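Local coordinates for activated BY transcription factor SSRB (Salmonella enterica, PDB 2WNW), which is a member of glycosyl hydrolase family 30, built from a TIM-barrel domain and a beta-sandwich domain, at residues 286-298 with 320-332. Sequence-based numbering, arbitrary orientation.
Sequences PDKKLLFSEGCVP and NFKSGCSGFIDWN. With GOL (glycerol), chain F.
Phe292 and Phe328 sit side by side on neighbouring parallel strands, 289-294 and 327-330, the last two of the eight in the TIM barrel. Helix 305-322 makes the crossover of this beta-alpha-beta unit. Both rings turn toward that helix, where Asp316 meets Phe292 and Met317 meets Phe328. Their planes are only 9° apart but slid so far that overlap is slight, and Phe292 CD2 comes within 3.4 Å of Phe328 CD1. Behind the rings, Phe292 bonds twice to the neighbouring strand: its N donates to Gly327 O at 3.0 Å, and its O accepts the N-H of Ile329 in a more bent bond. Gly327 leaves room for Leu291 CD1, which rests 3.6 Å from Gly327 O.

Near Leu290 the contact reaches partly exposed residues. There a water bridges Leu290 N and Gly324 O; Gly324 is the glycine of the Schellman motif that ends the helix. The chain of Lys289 leads off to salt bridges with Glu234 and Asp46.

At the other end the last backbone bond, Trp331 N to Gly295 O, leads to a site holding a glycerol. With CG anti to its backbone N (chi1 -171°), Glu294 runs alongside Trp331 and lays its carboxylate over one indole face, the planes 15° apart; Arg87 and Tyr270 also hold that carboxylate. Cys296 SG meets the indole at its edge, 3.7 Å from Trp331 CD1, and Trp331 NE1 donates to glycerol O1 at 3.0 Å.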
loop_
_atom_site.group_PDB
_atom_site.type_symbol
_atom_site.label_atom_id
_atom_site.label_comp_id
_atom_site.label_asym_id
_atom_site.label_seq_id
_atom_site.Cartn_x
_atom_site.Cartn_y
_atom_site.Cartn_z
ATOM N N PRO A 286 0.876 -3.323 17.105
ATOM C CA PRO A 286 0.409 -1.940 17.212
ATOM C C PRO A 286 1.054 -1.101 18.304
ATOM O O PRO A 286 1.125 0.120 18.181
ATOM C CB PRO A 286 -1.098 -2.099 17.415
ATOM C CG PRO A 286 -1.204 -3.405 18.123
ATOM C CD PRO A 286 -0.229 -4.264 17.357
ATOM N N ASP A 287 1.531 -1.743 19.365
ATOM C CA ASP A 287 2.142 -0.994 20.459
ATOM C C ASP A 287 3.654 -0.827 20.346
ATOM O O ASP A 287 4.272 -0.197 21.205
ATOM C CB ASP A 287 1.794 -1.634 21.807
ATOM C CG ASP A 287 0.293 -1.725 22.041
ATOM O OD1 ASP A 287 -0.424 -0.750 21.728
ATOM O OD2 ASP A 287 -0.169 -2.772 22.545
ATOM N N LYS A 288 4.252 -1.387 19.297
ATOM C CA LYS A 288 5.695 -1.261 19.098
ATOM C C LYS A 288 5.974 -0.196 18.048
ATOM O O LYS A 288 5.092 0.154 17.266
ATOM C CB LYS A 288 6.297 -2.597 18.662
ATOM C CG LYS A 288 6.194 -3.682 19.725
ATOM C CD LYS A 288 6.830 -3.230 21.031
ATOM C CE LYS A 288 6.710 -4.290 22.112
ATOM N NZ LYS A 288 7.212 -3.781 23.419
ATOM N N LYS A 289 7.196 0.327 18.036
ATOM C CA LYS A 289 7.555 1.362 17.074
ATOM C C LYS A 289 8.380 0.807 15.923
ATOM O O LYS A 289 9.248 -0.040 16.124
ATOM C CB LYS A 289 8.320 2.486 17.777
ATOM C CG LYS A 289 7.482 3.221 18.815
ATOM C CD LYS A 289 8.209 4.422 19.394
ATOM C CE LYS A 289 7.319 5.185 20.364
ATOM N NZ LYS A 289 8.003 6.406 20.896
ATOM N N LEU A 290 8.086 1.286 14.717
ATOM C CA LEU A 290 8.792 0.864 13.510
ATOM C C LEU A 290 9.484 2.111 12.974
ATOM O O LEU A 290 8.923 2.868 12.187
ATOM C CB LEU A 290 7.799 0.307 12.491
ATOM C CG LEU A 290 6.952 -0.856 13.026
ATOM C CD1 LEU A 290 5.924 -1.271 11.979
ATOM C CD2 LEU A 290 7.851 -2.033 13.389
ATOM N N LEU A 291 10.716 2.303 13.418
ATOM C CA LEU A 291 11.508 3.475 13.076
ATOM C C LEU A 291 12.451 3.355 11.883
ATOM O O LEU A 291 13.219 2.397 11.785
ATOM C CB LEU A 291 12.320 3.872 14.313
ATOM C CG LEU A 291 13.376 4.973 14.227
ATOM C CD1 LEU A 291 12.700 6.320 14.031
ATOM C CD2 LEU A 291 14.208 4.968 15.504
ATOM N N PHE A 292 12.393 4.330 10.977
ATOM C CA PHE A 292 13.318 4.341 9.846
ATOM C C PHE A 292 14.550 5.011 10.446
ATOM O O PHE A 292 14.522 6.202 10.766
ATOM C CB PHE A 292 12.796 5.188 8.684
ATOM C CG PHE A 292 13.803 5.359 7.585
ATOM C CD1 PHE A 292 14.091 4.310 6.718
ATOM C CD2 PHE A 292 14.524 6.544 7.464
ATOM C CE1 PHE A 292 15.092 4.437 5.746
ATOM C CE2 PHE A 292 15.526 6.678 6.495
ATOM C CZ PHE A 292 15.806 5.615 5.637
ATOM N N SER A 293 15.632 4.256 10.595
ATOM C CA SER A 293 16.826 4.795 11.234
ATOM C C SER A 293 18.005 5.208 10.367
ATOM O O SER A 293 18.917 5.868 10.862
ATOM C CB SER A 293 17.328 3.802 12.283
ATOM O OG SER A 293 17.696 2.584 11.661
ATOM N N GLU A 294 18.022 4.819 9.100
ATOM C CA GLU A 294 19.147 5.197 8.257
ATOM C C GLU A 294 18.949 4.939 6.772
ATOM O O GLU A 294 18.400 3.918 6.368
ATOM C CB GLU A 294 20.417 4.470 8.707
ATOM C CG GLU A 294 21.675 4.978 8.019
ATOM C CD GLU A 294 22.782 3.945 7.987
ATOM O OE1 GLU A 294 23.184 3.463 9.068
ATOM O OE2 GLU A 294 23.249 3.619 6.876
ATOM N N GLY A 295 19.427 5.881 5.970
ATOM C CA GLY A 295 19.344 5.763 4.532
ATOM C C GLY A 295 20.174 6.873 3.917
ATOM O O GLY A 295 20.366 7.926 4.532
ATOM N N CYS A 296 20.693 6.628 2.718
ATOM C CA CYS A 296 21.480 7.624 1.999
ATOM C C CYS A 296 21.596 7.178 0.549
ATOM O O CYS A 296 21.192 6.064 0.196
ATOM C CB CYS A 296 22.884 7.773 2.611
ATOM S SG CYS A 296 24.016 6.373 2.335
ATOM N N VAL A 297 22.134 8.056 -0.289
ATOM C CA VAL A 297 22.327 7.757 -1.699
ATOM C C VAL A 297 23.800 7.991 -2.010
ATOM O O VAL A 297 24.471 8.763 -1.327
ATOM C CB VAL A 297 21.457 8.673 -2.604
ATOM C CG1 VAL A 297 19.974 8.393 -2.358
ATOM C CG2 VAL A 297 21.769 10.137 -2.328
ATOM N N PRO A 298 24.327 7.320 -3.041
ATOM C CA PRO A 298 25.738 7.496 -3.396
ATOM C C PRO A 298 26.005 8.799 -4.139
ATOM O O PRO A 298 25.073 9.491 -4.562
ATOM C CB PRO A 298 26.018 6.276 -4.268
ATOM C CG PRO A 298 24.712 6.097 -4.989
ATOM C CD PRO A 298 23.695 6.280 -3.874
ATOM N N ASN A 320 6.938 4.608 3.729
ATOM C CA ASN A 320 7.152 4.205 5.113
ATOM C C ASN A 320 6.038 4.721 6.016
ATOM O O ASN A 320 5.422 3.955 6.752
ATOM C CB ASN A 320 8.502 4.729 5.625
ATOM C CG ASN A 320 9.682 3.971 5.047
ATOM O OD1 ASN A 320 10.836 4.352 5.244
ATOM N ND2 ASN A 320 9.399 2.894 4.338
ATOM N N PHE A 321 5.772 6.020 5.954
ATOM C CA PHE A 321 4.737 6.590 6.806
ATOM C C PHE A 321 3.334 6.084 6.486
ATOM O O PHE A 321 2.525 5.892 7.392
ATOM C CB PHE A 321 4.820 8.117 6.768
ATOM C CG PHE A 321 5.996 8.663 7.533
ATOM C CD1 PHE A 321 6.088 8.479 8.911
ATOM C CD2 PHE A 321 7.029 9.325 6.878
ATOM C CE1 PHE A 321 7.189 8.945 9.627
ATOM C CE2 PHE A 321 8.138 9.796 7.585
ATOM C CZ PHE A 321 8.219 9.605 8.962
ATOM N N LYS A 322 3.039 5.845 5.212
ATOM C CA LYS A 322 1.723 5.321 4.860
ATOM C C LYS A 322 1.593 3.901 5.401
ATOM O O LYS A 322 0.490 3.423 5.660
ATOM C CB LYS A 322 1.530 5.286 3.341
ATOM C CG LYS A 322 1.321 6.645 2.707
ATOM C CD LYS A 322 -0.004 6.702 1.955
ATOM C CE LYS A 322 -1.191 6.504 2.875
ATOM N NZ LYS A 322 -2.494 6.527 2.136
ATOM N N SER A 323 2.730 3.235 5.580
ATOM C CA SER A 323 2.741 1.853 6.051
ATOM C C SER A 323 2.887 1.618 7.556
ATOM O O SER A 323 2.903 0.469 7.989
ATOM C CB SER A 323 3.829 1.079 5.307
ATOM O OG SER A 323 3.615 1.181 3.911
ATOM N N GLY A 324 3.011 2.682 8.344
ATOM C CA GLY A 324 3.110 2.509 9.788
ATOM C C GLY A 324 4.383 2.970 10.482
ATOM O O GLY A 324 4.548 2.727 11.680
ATOM N N CYS A 325 5.266 3.639 9.744
ATOM C CA CYS A 325 6.545 4.129 10.271
ATOM C C CYS A 325 6.374 5.153 11.396
ATOM O O CYS A 325 5.521 6.034 11.315
ATOM C CB CYS A 325 7.362 4.749 9.132
ATOM S SG CYS A 325 8.985 5.368 9.613
ATOM N N SER A 326 7.204 5.045 12.429
ATOM C CA SER A 326 7.122 5.945 13.582
ATOM C C SER A 326 8.097 7.124 13.574
ATOM O O SER A 326 8.046 7.974 14.461
ATOM C CB SER A 326 7.329 5.152 14.878
ATOM O OG SER A 326 8.641 4.609 14.942
ATOM N N GLY A 327 8.989 7.179 12.591
ATOM C CA GLY A 327 9.942 8.275 12.555
ATOM C C GLY A 327 10.955 8.142 11.441
ATOM O O GLY A 327 11.134 7.058 10.886
ATOM N N PHE A 328 11.628 9.248 11.127
ATOM C CA PHE A 328 12.614 9.285 10.056
ATOM C C PHE A 328 13.956 9.859 10.493
ATOM O O PHE A 328 14.026 10.968 11.031
ATOM C CB PHE A 328 12.068 10.126 8.891
ATOM C CG PHE A 328 13.099 10.481 7.842
ATOM C CD1 PHE A 328 13.357 9.621 6.777
ATOM C CD2 PHE A 328 13.808 11.679 7.920
ATOM C CE1 PHE A 328 14.302 9.948 5.801
ATOM C CE2 PHE A 328 14.760 12.018 6.949
ATOM C CZ PHE A 328 15.005 11.147 5.885
ATOM N N ILE A 329 15.018 9.096 10.262
ATOM C CA ILE A 329 16.360 9.557 10.572
ATOM C C ILE A 329 17.259 9.288 9.371
ATOM O O ILE A 329 17.507 8.136 9.000
ATOM C CB ILE A 329 16.973 8.857 11.797
ATOM C CG1 ILE A 329 16.020 8.950 12.994
ATOM C CG2 ILE A 329 18.293 9.545 12.159
ATOM C CD1 ILE A 329 16.551 8.277 14.251
ATOM N N ASP A 330 17.724 10.372 8.764
ATOM C CA ASP A 330 18.615 10.321 7.613
ATOM C C ASP A 330 19.997 9.908 8.125
ATOM O O ASP A 330 20.238 9.904 9.332
ATOM C CB ASP A 330 18.666 11.713 6.972
ATOM C CG ASP A 330 19.593 11.790 5.770
ATOM O OD1 ASP A 330 19.713 10.796 5.021
ATOM O OD2 ASP A 330 20.187 12.869 5.566
ATOM N N TRP A 331 20.891 9.542 7.215
ATOM C CA TRP A 331 22.247 9.158 7.600
ATOM C C TRP A 331 23.002 10.479 7.805
ATOM O O TRP A 331 22.402 11.458 8.257
ATOM C CB TRP A 331 22.869 8.307 6.484
ATOM C CG TRP A 331 24.180 7.593 6.792
ATOM C CD1 TRP A 331 25.037 7.061 5.869
ATOM C CD2 TRP A 331 24.762 7.317 8.082
ATOM N NE1 TRP A 331 26.111 6.477 6.496
ATOM C CE2 TRP A 331 25.971 6.617 7.851
ATOM C CE3 TRP A 331 24.384 7.590 9.406
ATOM C CZ2 TRP A 331 26.807 6.188 8.894
ATOM C CZ3 TRP A 331 25.218 7.164 10.448
ATOM C CH2 TRP A 331 26.416 6.471 10.182
ATOM N N ASN A 332 24.292 10.528 7.470
ATOM C CA ASN A 332 25.089 11.751 7.659
ATOM C C ASN A 332 24.357 13.055 7.337
ATOM O O ASN A 332 23.852 13.239 6.234
ATOM C CB ASN A 332 26.358 11.711 6.805
ATOM C CG ASN A 332 27.215 10.504 7.084
ATOM O OD1 ASN A 332 27.937 10.451 8.086
ATOM N ND2 ASN A 332 27.139 9.517 6.198
HETATM C C1 GOL F . 26.541 2.920 5.905
HETATM O O1 GOL F . 27.458 3.954 5.557
HETATM C C2 GOL F . 26.616 2.666 7.431
HETATM O O2 GOL F . 27.918 2.365 7.817
HETATM C C3 GOL F . 25.796 1.451 7.876
HETATM O O3 GOL F . 24.435 1.525 7.596
HETATM O O HOH W 1 5.389 2.507 14.270
#